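Local coordinates for protein rutinosidase (Aspergillus niger, PDB 6I1A) that hydrolyses beta-glycosidic bonds as a secreted rutinosidase of glycoside hydrolase family 5, and is probably also active as an exo-1,3-beta-glucosidase, at residues His267-His272 and Glu326-Phe331; Trp30-Ser35 and Ser336-Lys341; Ala225-Val230 and Ile237-Gln242; His214-Val219 and Pro248-Gly253. All coordinates share one frame; numbering follows the deposited sequence.

Contact 1: His267-His272 and Glu326-Phe331; sequences HYYYEH and ETWSSF. With EDO (1,2-ethanediol), chain Q; EDO (1,2-ethanediol), chain T.
Trp328 pushes the far end of its indole from helix 317-331 against two aromatic residues at the end of strand 261-269, His267 and Tyr269. Its CG lies beside the backbone N and opposite the carbonyl carbon (chi1 -51°), which sends the six-membered ring away from the helix. The His267 imidazole runs nearly parallel to that ring, the planes 22° apart, but the two are slid past each other with centroids 5.0 Å apart, so overlap is slight and the touching is done by His267 CD2 against Trp328 CH2 at 3.5 Å. Tyr269 and the indole come from opposite directions: the phenol OH reaches the rim in the plane of the ring, 3.3 Å from Trp328 CH2. That hydroxyl is hydrogen-bonded to Asp287 of helix 280-290, which fixes where the phenol ends. Trp304 meets Trp328 edge-to-face, and Val301 of strand 299-308 packs on it too. A tryptophan suits this place because its long flat side chain spans a helix-to-strand gap in which the closest CA atoms, those of His267 and Trp328, are still 10.3 Å apart. Here buried aromatic packing ties outer helix 317-331 to barrel strand 261-269, the helix-on-strand layering of a TIM barrel.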
# COMPACT_ATOMS: atom_id res chain seq x y z
N HIS A 267 1.35 9.09 9.15
CA HIS A 267 0.19 8.41 8.51
C HIS A 267 -0.79 9.44 7.98
O HIS A 267 -1.40 10.17 8.79
CB HIS A 267 -0.52 7.49 9.54
CG HIS A 267 0.33 6.37 10.02
ND1 HIS A 267 1.02 5.54 9.17
CD2 HIS A 267 0.60 5.98 11.29
CE1 HIS A 267 1.67 4.63 9.93
NE2 HIS A 267 1.45 4.88 11.23
N TYR A 268 -0.95 9.46 6.67
CA TYR A 268 -1.86 10.36 5.97
C TYR A 268 -2.75 9.59 5.04
O TYR A 268 -2.49 8.45 4.66
CB TYR A 268 -1.04 11.42 5.21
CG TYR A 268 -0.36 12.43 6.08
CD1 TYR A 268 -1.09 13.41 6.71
CD2 TYR A 268 1.02 12.42 6.29
CE1 TYR A 268 -0.50 14.42 7.46
CE2 TYR A 268 1.62 13.44 7.01
CZ TYR A 268 0.86 14.41 7.60
OH TYR A 268 1.50 15.48 8.25
N TYR A 269 -3.85 10.25 4.68
CA TYR A 269 -4.98 9.60 3.95
C TYR A 269 -5.49 10.41 2.78
O TYR A 269 -6.48 10.00 2.18
CB TYR A 269 -6.10 9.31 4.94
CG TYR A 269 -5.60 8.56 6.13
CD1 TYR A 269 -5.37 7.18 6.13
CD2 TYR A 269 -5.34 9.23 7.30
CE1 TYR A 269 -4.80 6.53 7.21
CE2 TYR A 269 -4.77 8.60 8.39
CZ TYR A 269 -4.48 7.25 8.36
OH TYR A 269 -3.91 6.59 9.40
N TYR A 270 -4.86 11.53 2.45
CA TYR A 270 -5.47 12.57 1.59
C TYR A 270 -5.20 12.31 0.11
O TYR A 270 -5.80 13.02 -0.74
CB TYR A 270 -5.00 13.98 1.99
CG TYR A 270 -3.51 14.21 1.89
CD1 TYR A 270 -2.88 14.51 0.70
CD2 TYR A 270 -2.70 14.11 3.00
CE1 TYR A 270 -1.50 14.64 0.62
CE2 TYR A 270 -1.32 14.28 2.95
CZ TYR A 270 -0.71 14.58 1.75
OH TYR A 270 0.68 14.76 1.70
N GLU A 271 -4.34 11.33 -0.24
CA GLU A 271 -4.22 10.92 -1.66
C GLU A 271 -3.88 9.44 -1.74
O GLU A 271 -3.40 8.82 -0.78
CB GLU A 271 -3.15 11.74 -2.38
CG GLU A 271 -1.76 11.58 -1.79
CD GLU A 271 -0.72 12.56 -2.35
OE1 GLU A 271 -1.09 13.55 -2.98
OE2 GLU A 271 0.48 12.35 -2.01
N HIS A 272 -4.06 8.90 -2.95
CA HIS A 272 -3.52 7.57 -3.35
C HIS A 272 -4.20 6.39 -2.64
O HIS A 272 -3.60 5.32 -2.53
CB HIS A 272 -1.99 7.52 -3.12
CG HIS A 272 -1.27 8.54 -3.94
ND1 HIS A 272 -0.01 9.02 -3.57
CD2 HIS A 272 -1.59 9.11 -5.12
CE1 HIS A 272 0.37 9.87 -4.49
NE2 HIS A 272 -0.55 9.95 -5.46
N GLU A 326 -7.33 7.94 19.82
CA GLU A 326 -7.51 6.72 20.63
C GLU A 326 -6.67 5.56 20.08
O GLU A 326 -6.06 4.78 20.84
CB GLU A 326 -8.98 6.28 20.71
CG GLU A 326 -9.85 7.14 21.61
CD GLU A 326 -11.32 6.82 21.53
OE1 GLU A 326 -12.11 7.73 21.89
OE2 GLU A 326 -11.67 5.71 20.94
N THR A 327 -6.61 5.45 18.75
CA THR A 327 -5.89 4.35 18.09
C THR A 327 -4.39 4.54 18.31
O THR A 327 -3.72 3.59 18.68
CB THR A 327 -6.26 4.30 16.63
OG1 THR A 327 -7.68 4.14 16.45
CG2 THR A 327 -5.57 3.13 15.94
N TRP A 328 -3.88 5.71 18.01
CA TRP A 328 -2.42 5.90 18.13
C TRP A 328 -1.96 5.74 19.56
O TRP A 328 -0.77 5.34 19.78
CB TRP A 328 -1.97 7.24 17.59
CG TRP A 328 -2.44 7.61 16.21
CD1 TRP A 328 -2.99 8.80 15.84
CD2 TRP A 328 -2.50 6.79 15.02
NE1 TRP A 328 -3.30 8.81 14.54
CE2 TRP A 328 -3.00 7.60 13.97
CE3 TRP A 328 -2.09 5.51 14.70
CZ2 TRP A 328 -3.13 7.16 12.64
CZ3 TRP A 328 -2.23 5.06 13.39
CH2 TRP A 328 -2.75 5.86 12.37
N SER A 329 -2.77 6.10 20.58
CA SER A 329 -2.29 6.00 21.97
C SER A 329 -2.46 4.58 22.54
O SER A 329 -1.90 4.34 23.64
CB SER A 329 -2.91 7.07 22.81
OG SER A 329 -4.29 6.89 22.83
N SER A 330 -3.18 3.73 21.86
CA SER A 330 -3.39 2.32 22.27
C SER A 330 -2.33 1.42 21.67
O SER A 330 -1.70 0.66 22.43
CB SER A 330 -4.74 1.84 21.96
OG SER A 330 -4.91 0.58 22.58
N PHE A 331 -2.05 1.57 20.39
CA PHE A 331 -1.11 0.68 19.69
C PHE A 331 0.28 1.30 19.59
O PHE A 331 1.21 0.56 19.10
CB PHE A 331 -1.63 0.33 18.32
CG PHE A 331 -2.91 -0.46 18.40
CD1 PHE A 331 -2.91 -1.73 18.93
CD2 PHE A 331 -4.09 0.08 17.92
CE1 PHE A 331 -4.12 -2.42 19.06
CE2 PHE A 331 -5.27 -0.63 18.04
CZ PHE A 331 -5.26 -1.88 18.57
C1 EDO Q . -7.95 0.55 20.80
O1 EDO Q . -7.51 0.60 22.13
C2 EDO Q . -8.22 1.86 20.17
O2 EDO Q . -9.39 2.44 20.74
C1 EDO T . 1.64 11.67 -7.95
O1 EDO T . 1.37 11.83 -6.52
C2 EDO T . 0.46 11.74 -8.84
O2 EDO T . -0.66 11.01 -8.37

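Contact 2: Trp30-Ser35 and Ser336-Lys341; sequences WLEQES and SYWTAK. With EDO (1,2-ethanediol), chain M.
Glu32 and Glu34 both turn a carboxylate oxygen to the six-membered ring of Trp338, and their side chains take different routes to it. Glu32 is folded: CG sits between the backbone N and the carbonyl carbon and the chain bends again at chi2, bringing OE1 to the ring edge near its plane, 3.5 Å from Trp338 CH2, with the carboxylate turned 58° from the indole. The same OE1 is hydrogen-bonded to the backbone N of Gly29. Glu34 instead has an extended chain beyond CG and lays OE2 obliquely by the neighbouring carbon, 3.5 Å from Trp338 CZ2, its carboxylate only 31° from the indole plane. The indole reaches across from segment 336-341 with CG anti to the backbone N (chi1 -170°), directly before a cis peptide bond to Thr339, whose CB lies over one of its faces, toward the rim. A water ties the polar ends together, donating to Glu34 OE1 at 2.8 Å and accepting a weak bond from Trp338 NE1, also at 2.8 Å. Tryptophan fits because its C-H edge probably tolerates Glu32 OE1 while NE1 supplies a donor to the water. Glu32 OE2 and Glu34 OE2 are 2.7 Å apart, a separation that suggests one of the two acids probably holds a proton. The chemistry thus implies two acidic groups brought together in a largely buried setting, where their ionisation is probably coupled.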
# COMPACT_ATOMS: atom_id res chain seq x y z
N TRP A 30 5.79 27.33 10.74
CA TRP A 30 6.22 28.42 11.67
C TRP A 30 7.68 28.74 11.39
O TRP A 30 7.99 29.85 10.88
CB TRP A 30 5.96 28.03 13.10
CG TRP A 30 6.47 29.00 14.12
CD1 TRP A 30 6.47 30.38 14.07
CD2 TRP A 30 7.02 28.67 15.40
NE1 TRP A 30 7.00 30.91 15.21
CE2 TRP A 30 7.35 29.88 16.06
CE3 TRP A 30 7.30 27.47 16.05
CZ2 TRP A 30 7.90 29.87 17.34
CZ3 TRP A 30 7.87 27.49 17.28
CH2 TRP A 30 8.14 28.67 17.95
N LEU A 31 8.56 27.79 11.67
CA LEU A 31 10.00 27.92 11.41
C LEU A 31 10.42 27.28 10.08
O LEU A 31 11.57 27.46 9.67
CB LEU A 31 10.79 27.36 12.60
CG LEU A 31 10.41 27.95 13.95
CD1 LEU A 31 11.24 27.35 15.09
CD2 LEU A 31 10.54 29.49 13.94
N GLU A 32 9.51 26.59 9.40
CA GLU A 32 9.69 26.11 8.04
C GLU A 32 8.42 26.43 7.26
O GLU A 32 7.32 26.27 7.89
CB GLU A 32 10.00 24.60 8.04
CG GLU A 32 9.01 23.69 8.77
CD GLU A 32 7.77 23.26 8.03
OE1 GLU A 32 6.73 23.12 8.67
OE2 GLU A 32 7.89 22.97 6.80
N GLN A 33 8.53 26.81 6.02
CA GLN A 33 7.35 27.40 5.30
C GLN A 33 6.91 26.43 4.21
O GLN A 33 7.75 25.83 3.52
CB GLN A 33 7.72 28.75 4.67
CG GLN A 33 8.43 29.70 5.63
CD GLN A 33 7.71 29.88 6.93
OE1 GLN A 33 6.46 29.93 7.03
NE2 GLN A 33 8.47 30.03 8.01
N GLU A 34 5.57 26.34 4.02
CA GLU A 34 5.00 25.52 2.95
C GLU A 34 3.76 26.24 2.37
O GLU A 34 3.01 26.79 3.14
CB GLU A 34 4.55 24.15 3.49
CG GLU A 34 5.68 23.37 4.18
CD GLU A 34 5.24 22.06 4.81
OE1 GLU A 34 4.31 21.42 4.21
OE2 GLU A 34 5.73 21.73 5.87
N SER A 35 3.58 26.08 1.08
CA SER A 35 2.51 26.79 0.34
C SER A 35 1.12 26.47 0.88
O SER A 35 0.29 27.38 0.95
CB SER A 35 2.59 26.48 -1.11
OG SER A 35 2.28 25.14 -1.42
N SER A 336 1.14 13.21 17.24
CA SER A 336 1.11 14.68 17.13
C SER A 336 0.51 15.08 15.80
O SER A 336 0.97 14.69 14.73
CB SER A 336 2.47 15.38 17.36
OG SER A 336 3.53 14.80 16.66
N TYR A 337 -0.58 15.85 15.85
CA TYR A 337 -1.38 16.23 14.68
C TYR A 337 -0.64 17.26 13.86
O TYR A 337 0.04 18.15 14.40
CB TYR A 337 -2.72 16.80 15.16
CG TYR A 337 -3.79 16.78 14.12
CD1 TYR A 337 -4.57 15.67 13.95
CD2 TYR A 337 -4.01 17.85 13.27
CE1 TYR A 337 -5.55 15.62 12.99
CE2 TYR A 337 -4.96 17.79 12.25
CZ TYR A 337 -5.72 16.65 12.11
OH TYR A 337 -6.67 16.57 11.12
N TRP A 338 -0.82 17.19 12.55
CA TRP A 338 -0.34 18.23 11.61
C TRP A 338 -1.57 19.06 11.27
O TRP A 338 -2.37 18.57 10.47
CB TRP A 338 0.30 17.66 10.35
CG TRP A 338 0.99 18.72 9.54
CD1 TRP A 338 0.49 19.57 8.61
CD2 TRP A 338 2.38 19.10 9.72
NE1 TRP A 338 1.48 20.41 8.16
CE2 TRP A 338 2.64 20.15 8.84
CE3 TRP A 338 3.44 18.60 10.50
CZ2 TRP A 338 3.90 20.73 8.69
CZ3 TRP A 338 4.67 19.19 10.39
CH2 TRP A 338 4.90 20.23 9.50
N THR A 339 -1.72 20.29 11.76
CA THR A 339 -0.78 21.10 12.54
C THR A 339 -1.55 22.05 13.43
O THR A 339 -2.82 22.14 13.34
CB THR A 339 0.15 21.80 11.56
OG1 THR A 339 1.14 22.55 12.27
CG2 THR A 339 -0.55 22.73 10.59
N ALA A 340 -0.88 22.78 14.32
CA ALA A 340 -1.57 23.64 15.30
C ALA A 340 -2.40 24.71 14.60
O ALA A 340 -3.59 24.89 15.02
CB ALA A 340 -0.53 24.30 16.17
N LYS A 341 -1.85 25.39 13.63
CA LYS A 341 -2.47 26.58 13.02
C LYS A 341 -2.35 26.45 11.52
O LYS A 341 -1.25 26.38 11.00
CB LYS A 341 -1.72 27.81 13.56
CG LYS A 341 -2.56 29.03 13.80
CD LYS A 341 -1.88 29.84 14.87
CE LYS A 341 -2.65 31.04 15.22
NZ LYS A 341 -1.74 32.08 15.71
C1 EDO M . -1.19 28.71 -1.93
O1 EDO M . -2.23 29.69 -1.87
C2 EDO M . -1.69 27.43 -1.37
O2 EDO M . -2.28 27.48 -0.09
O HOH W 1 1.84 20.68 5.37

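Contact 3: Ala225-Val230 and Ile237-Gln242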
# COMPACT_ATOMS: atom_id res chain seq x y z
N ALA A 225 25.43 7.58 13.22
CA ALA A 225 26.32 8.66 13.64
C ALA A 225 25.66 9.61 14.64
O ALA A 225 26.31 10.10 15.60
CB ALA A 225 26.84 9.41 12.46
N VAL A 226 24.38 9.94 14.41
CA VAL A 226 23.66 10.83 15.33
C VAL A 226 23.48 10.15 16.71
O VAL A 226 23.71 10.77 17.72
CB VAL A 226 22.28 11.24 14.75
CG1 VAL A 226 21.48 11.93 15.86
CG2 VAL A 226 22.48 12.11 13.52
N VAL A 227 23.07 8.89 16.69
CA VAL A 227 22.90 8.14 17.97
C VAL A 227 24.23 8.13 18.75
O VAL A 227 24.24 8.45 19.94
CB VAL A 227 22.38 6.73 17.72
CG1 VAL A 227 22.56 5.87 18.97
CG2 VAL A 227 20.94 6.79 17.23
N GLN A 228 25.32 7.88 18.06
CA GLN A 228 26.65 7.90 18.70
C GLN A 228 27.00 9.28 19.21
O GLN A 228 27.52 9.41 20.34
CB GLN A 228 27.67 7.33 17.75
CG GLN A 228 27.51 5.84 17.69
CD GLN A 228 28.72 5.16 17.06
OE1 GLN A 228 29.83 5.67 17.15
NE2 GLN A 228 28.48 4.02 16.44
N ARG A 229 26.72 10.33 18.45
CA ARG A 229 27.03 11.69 18.91
C ARG A 229 26.20 12.02 20.17
O ARG A 229 26.72 12.58 21.17
CB ARG A 229 26.79 12.69 17.78
CG ARG A 229 27.30 14.08 18.10
CD ARG A 229 28.83 14.19 18.17
NE ARG A 229 29.41 13.63 16.95
CZ ARG A 229 29.71 14.28 15.82
NH1 ARG A 229 29.42 15.56 15.69
NH2 ARG A 229 30.26 13.64 14.80
N VAL A 230 24.90 11.73 20.15
CA VAL A 230 24.08 12.01 21.35
C VAL A 230 24.56 11.15 22.53
O VAL A 230 24.71 11.68 23.65
CB VAL A 230 22.59 11.77 21.03
CG1 VAL A 230 21.75 11.83 22.31
CG2 VAL A 230 22.10 12.72 19.94
N ILE A 237 19.18 11.76 26.40
CA ILE A 237 18.34 12.46 25.37
C ILE A 237 17.90 11.39 24.38
O ILE A 237 18.72 10.83 23.68
CB ILE A 237 19.13 13.57 24.65
CG1 ILE A 237 19.63 14.66 25.61
CG2 ILE A 237 18.28 14.17 23.52
CD1 ILE A 237 20.59 15.58 24.98
N PRO A 238 16.57 11.14 24.17
CA PRO A 238 16.16 10.16 23.19
C PRO A 238 16.34 10.69 21.77
O PRO A 238 16.28 11.91 21.53
CB PRO A 238 14.65 10.00 23.46
CG PRO A 238 14.44 10.60 24.81
CD PRO A 238 15.45 11.70 24.98
N VAL A 239 16.60 9.76 20.86
CA VAL A 239 16.66 10.04 19.40
C VAL A 239 15.38 9.46 18.78
O VAL A 239 15.06 8.25 18.96
CB VAL A 239 17.92 9.47 18.74
CG1 VAL A 239 17.85 9.55 17.24
CG2 VAL A 239 19.16 10.20 19.26
N MET A 240 14.67 10.30 18.04
CA MET A 240 13.47 9.91 17.30
C MET A 240 13.83 9.77 15.81
O MET A 240 14.26 10.76 15.16
CB MET A 240 12.40 10.96 17.50
CG MET A 240 11.12 10.68 16.71
SD MET A 240 9.71 11.71 17.21
CE MET A 240 9.26 10.94 18.75
N PHE A 241 13.71 8.55 15.33
CA PHE A 241 14.07 8.15 13.96
C PHE A 241 12.81 8.11 13.10
O PHE A 241 11.94 7.24 13.32
CB PHE A 241 14.78 6.81 13.98
CG PHE A 241 15.22 6.30 12.64
CD1 PHE A 241 15.36 7.14 11.54
CD2 PHE A 241 15.53 4.96 12.49
CE1 PHE A 241 15.73 6.64 10.29
CE2 PHE A 241 15.92 4.48 11.26
CZ PHE A 241 16.01 5.29 10.16
N GLN A 242 12.73 9.05 12.16
CA GLN A 242 11.67 9.06 11.12
C GLN A 242 12.22 8.27 9.92
O GLN A 242 12.97 8.84 9.11
CB GLN A 242 11.32 10.51 10.78
CG GLN A 242 9.94 10.71 10.20
CD GLN A 242 9.69 9.85 8.97
OE1 GLN A 242 10.26 10.12 7.91
NE2 GLN A 242 8.90 8.78 9.11
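Helix 225-230 and strand 239-241 run antiparallel, their directions 171° apart and the axes of the two short segments 9.8 Å from each other at closest approach. This is the alpha-to-beta return of a beta-alpha-beta unit in the TIM barrel: helix 213-233 packs on the outside of the barrel and the chain turns back into a strand of its wall. Beta-branched aliphatic residues, valines and one isoleucine, fill the interface, a good choice where a helix must lie close over a strand and such side chains suit the strand itself. Val239 is central, pointing at the helix with its two methyls spread toward different valines. With CG1 anti to the backbone N (chi1 170°), that methyl meets Val227 CG2 at 4.1 Å, while CG2, beside the backbone N, packs on Val230 CG2 at 3.9 Å. Val226 makes a looser approach on the same helical face, its CG1 4.5 Å from Val239 CG2. Val230 also serves the loop residue before the strand: its side chain crosses that of Ile237 at about a right angle. Ile237 is further covered by Ile178 and Gln179, and Pro191 packs on Val226, so the layer continues onto helix 161-179 and the loop after strand 187-190. At the C-terminal end of the helical segment Val230 CG1 touches Ile237 twice, 3.9 Å from its CB and 3.5 Å from its carbonyl O.

Contact 4: His214-Val219 and Pro248-Gly253. With EDO (1,2-ethanediol), chain P.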
# COMPACT_ATOMS: atom_id res chain seq x y z
N HIS A 214 19.67 1.21 -1.19
CA HIS A 214 20.90 2.02 -1.27
C HIS A 214 20.69 3.32 -0.46
O HIS A 214 21.57 3.71 0.32
CB HIS A 214 21.15 2.32 -2.75
CG HIS A 214 22.44 2.94 -3.10
ND1 HIS A 214 22.51 4.18 -3.76
CD2 HIS A 214 23.71 2.49 -2.98
CE1 HIS A 214 23.78 4.46 -4.00
NE2 HIS A 214 24.55 3.47 -3.48
N GLY A 215 19.59 4.04 -0.70
CA GLY A 215 19.32 5.25 0.08
C GLY A 215 19.15 4.94 1.53
O GLY A 215 19.62 5.71 2.37
N ALA A 216 18.48 3.84 1.87
CA ALA A 216 18.28 3.45 3.27
C ALA A 216 19.60 3.18 3.97
O ALA A 216 19.76 3.52 5.18
CB ALA A 216 17.41 2.24 3.34
N ALA A 217 20.61 2.66 3.28
CA ALA A 217 21.93 2.43 3.89
C ALA A 217 22.57 3.77 4.26
O ALA A 217 23.25 3.84 5.31
CB ALA A 217 22.82 1.63 2.93
N TRP A 218 22.41 4.81 3.45
CA TRP A 218 23.00 6.12 3.76
C TRP A 218 22.23 6.68 4.97
O TRP A 218 22.82 7.27 5.86
CB TRP A 218 22.98 7.05 2.55
CG TRP A 218 23.82 8.23 2.77
CD1 TRP A 218 23.42 9.48 3.14
CD2 TRP A 218 25.25 8.28 2.71
NE1 TRP A 218 24.49 10.31 3.27
CE2 TRP A 218 25.64 9.60 3.01
CE3 TRP A 218 26.23 7.35 2.35
CZ2 TRP A 218 26.96 10.02 3.02
CZ3 TRP A 218 27.54 7.78 2.37
CH2 TRP A 218 27.90 9.09 2.68
N VAL A 219 20.90 6.58 4.96
CA VAL A 219 20.13 7.06 6.12
C VAL A 219 20.63 6.35 7.37
O VAL A 219 20.76 6.99 8.43
CB VAL A 219 18.62 6.84 5.90
CG1 VAL A 219 17.87 7.11 7.19
CG2 VAL A 219 18.13 7.72 4.75
N PRO A 248 8.31 0.07 10.53
CA PRO A 248 9.34 0.06 11.55
C PRO A 248 10.12 -1.24 11.54
O PRO A 248 11.32 -1.22 11.82
CB PRO A 248 8.56 0.28 12.87
CG PRO A 248 7.32 1.06 12.42
CD PRO A 248 7.00 0.52 11.06
N GLN A 249 9.45 -2.38 11.28
CA GLN A 249 10.09 -3.70 11.20
C GLN A 249 11.31 -3.69 10.28
O GLN A 249 12.26 -4.45 10.47
CB GLN A 249 9.09 -4.75 10.66
CG GLN A 249 7.65 -4.68 11.23
CD GLN A 249 6.64 -3.66 10.75
OE1 GLN A 249 6.48 -2.59 11.32
NE2 GLN A 249 5.68 -4.06 9.90
N TYR A 250 11.31 -2.85 9.23
CA TYR A 250 12.41 -2.76 8.27
C TYR A 250 13.68 -2.36 8.98
O TYR A 250 14.78 -2.79 8.55
CB TYR A 250 12.09 -1.75 7.16
CG TYR A 250 13.16 -1.52 6.14
CD1 TYR A 250 13.20 -2.26 4.98
CD2 TYR A 250 14.09 -0.48 6.26
CE1 TYR A 250 14.19 -2.05 4.04
CE2 TYR A 250 15.03 -0.23 5.31
CZ TYR A 250 15.12 -1.05 4.21
OH TYR A 250 16.05 -0.75 3.29
N TRP A 251 13.59 -1.47 9.97
CA TRP A 251 14.77 -0.88 10.61
C TRP A 251 15.12 -1.57 11.94
O TRP A 251 16.18 -1.33 12.47
CB TRP A 251 14.53 0.62 10.91
CG TRP A 251 14.16 1.46 9.74
CD1 TRP A 251 12.94 1.97 9.43
CD2 TRP A 251 15.07 2.04 8.79
NE1 TRP A 251 13.02 2.77 8.31
CE2 TRP A 251 14.32 2.84 7.91
CE3 TRP A 251 16.45 1.87 8.59
CZ2 TRP A 251 14.91 3.53 6.86
CZ3 TRP A 251 17.02 2.57 7.55
CH2 TRP A 251 16.27 3.38 6.70
N GLU A 252 14.19 -2.32 12.51
CA GLU A 252 14.34 -2.92 13.88
C GLU A 252 15.66 -3.69 14.07
O GLU A 252 16.26 -3.50 15.18
CB GLU A 252 13.18 -3.89 14.16
CG GLU A 252 11.97 -3.15 14.60
CD GLU A 252 10.79 -4.07 14.88
OE1 GLU A 252 10.99 -5.29 14.89
OE2 GLU A 252 9.73 -3.54 15.13
N GLY A 253 16.02 -4.50 13.09
CA GLY A 253 17.21 -5.35 13.15
C GLY A 253 18.46 -4.53 13.13
O GLY A 253 19.55 -5.09 13.42
C1 EDO P . 2.98 -5.44 7.44
O1 EDO P . 2.86 -5.51 8.89
C2 EDO P . 4.20 -6.19 7.03
O2 EDO P . 5.28 -6.09 7.96
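Ala216 and Val219, on one face of helix 213-233, receive the indole of Trp251 from the short helix 248-252. From Trp251 CB, with CG beside the backbone N (chi1 -56°), the side chain swings out toward the longer helix. One face of the indole is covered by Tyr250 CD2, 3.6 Å above the ring plane and over its centre. On the five-membered ring, NE1 gives its hydrogen to the carbonyl O of Gly243. Farther on, CZ3 comes to 3.7 Å from Ala216 O, which lies at the ring edge and in its plane. At the tip CH2 meets Ala216 CB at 3.7 Å and Val219 CG1 at 4.1 Å, both approaching obliquely. Tyr250 reaches the same alanine beside it: its OH is 3.3 Å from Ala216 CB, and this hydroxyl is hydrogen-bonded to Asp213. Alanine suits the spot because its single methyl lets two large aromatic side chains come close to the helix. Segments 214-219 and 248-252 cross at -62° with axes 12.6 Å apart, a spacing bridged by the aromatic side chains. The weakly bonded helix 248-252 packs against helix 213-233 through Tyr250 and Trp251, while Trp251 also meets Phe241 of strand 239-241 edge-to-face and Phe263 of strand 261-269.

From the N terminus, the loop after strand 22-26 enters contact 2, whose partner starts on strand 334-337, so contact 2 closes a loop of some 300 residues that holds the other three. Inside it, helix 213-233 opens contact 4 and then contact 3; contact 3 closes first, on strand 239-241, and is nested within contact 4, which closes at 248-253. Phe241 touches both Trp251 and Val219, joining these two. Contact 1 follows in series, from strand 261-269 to helix 317-331, and meets contact 2 where Tyr268 packs on Trp338. Contacts 1 and 3 link outer helices to barrel strands, contact 4 two helices, and contact 2 the loop after the first strand to the last strand.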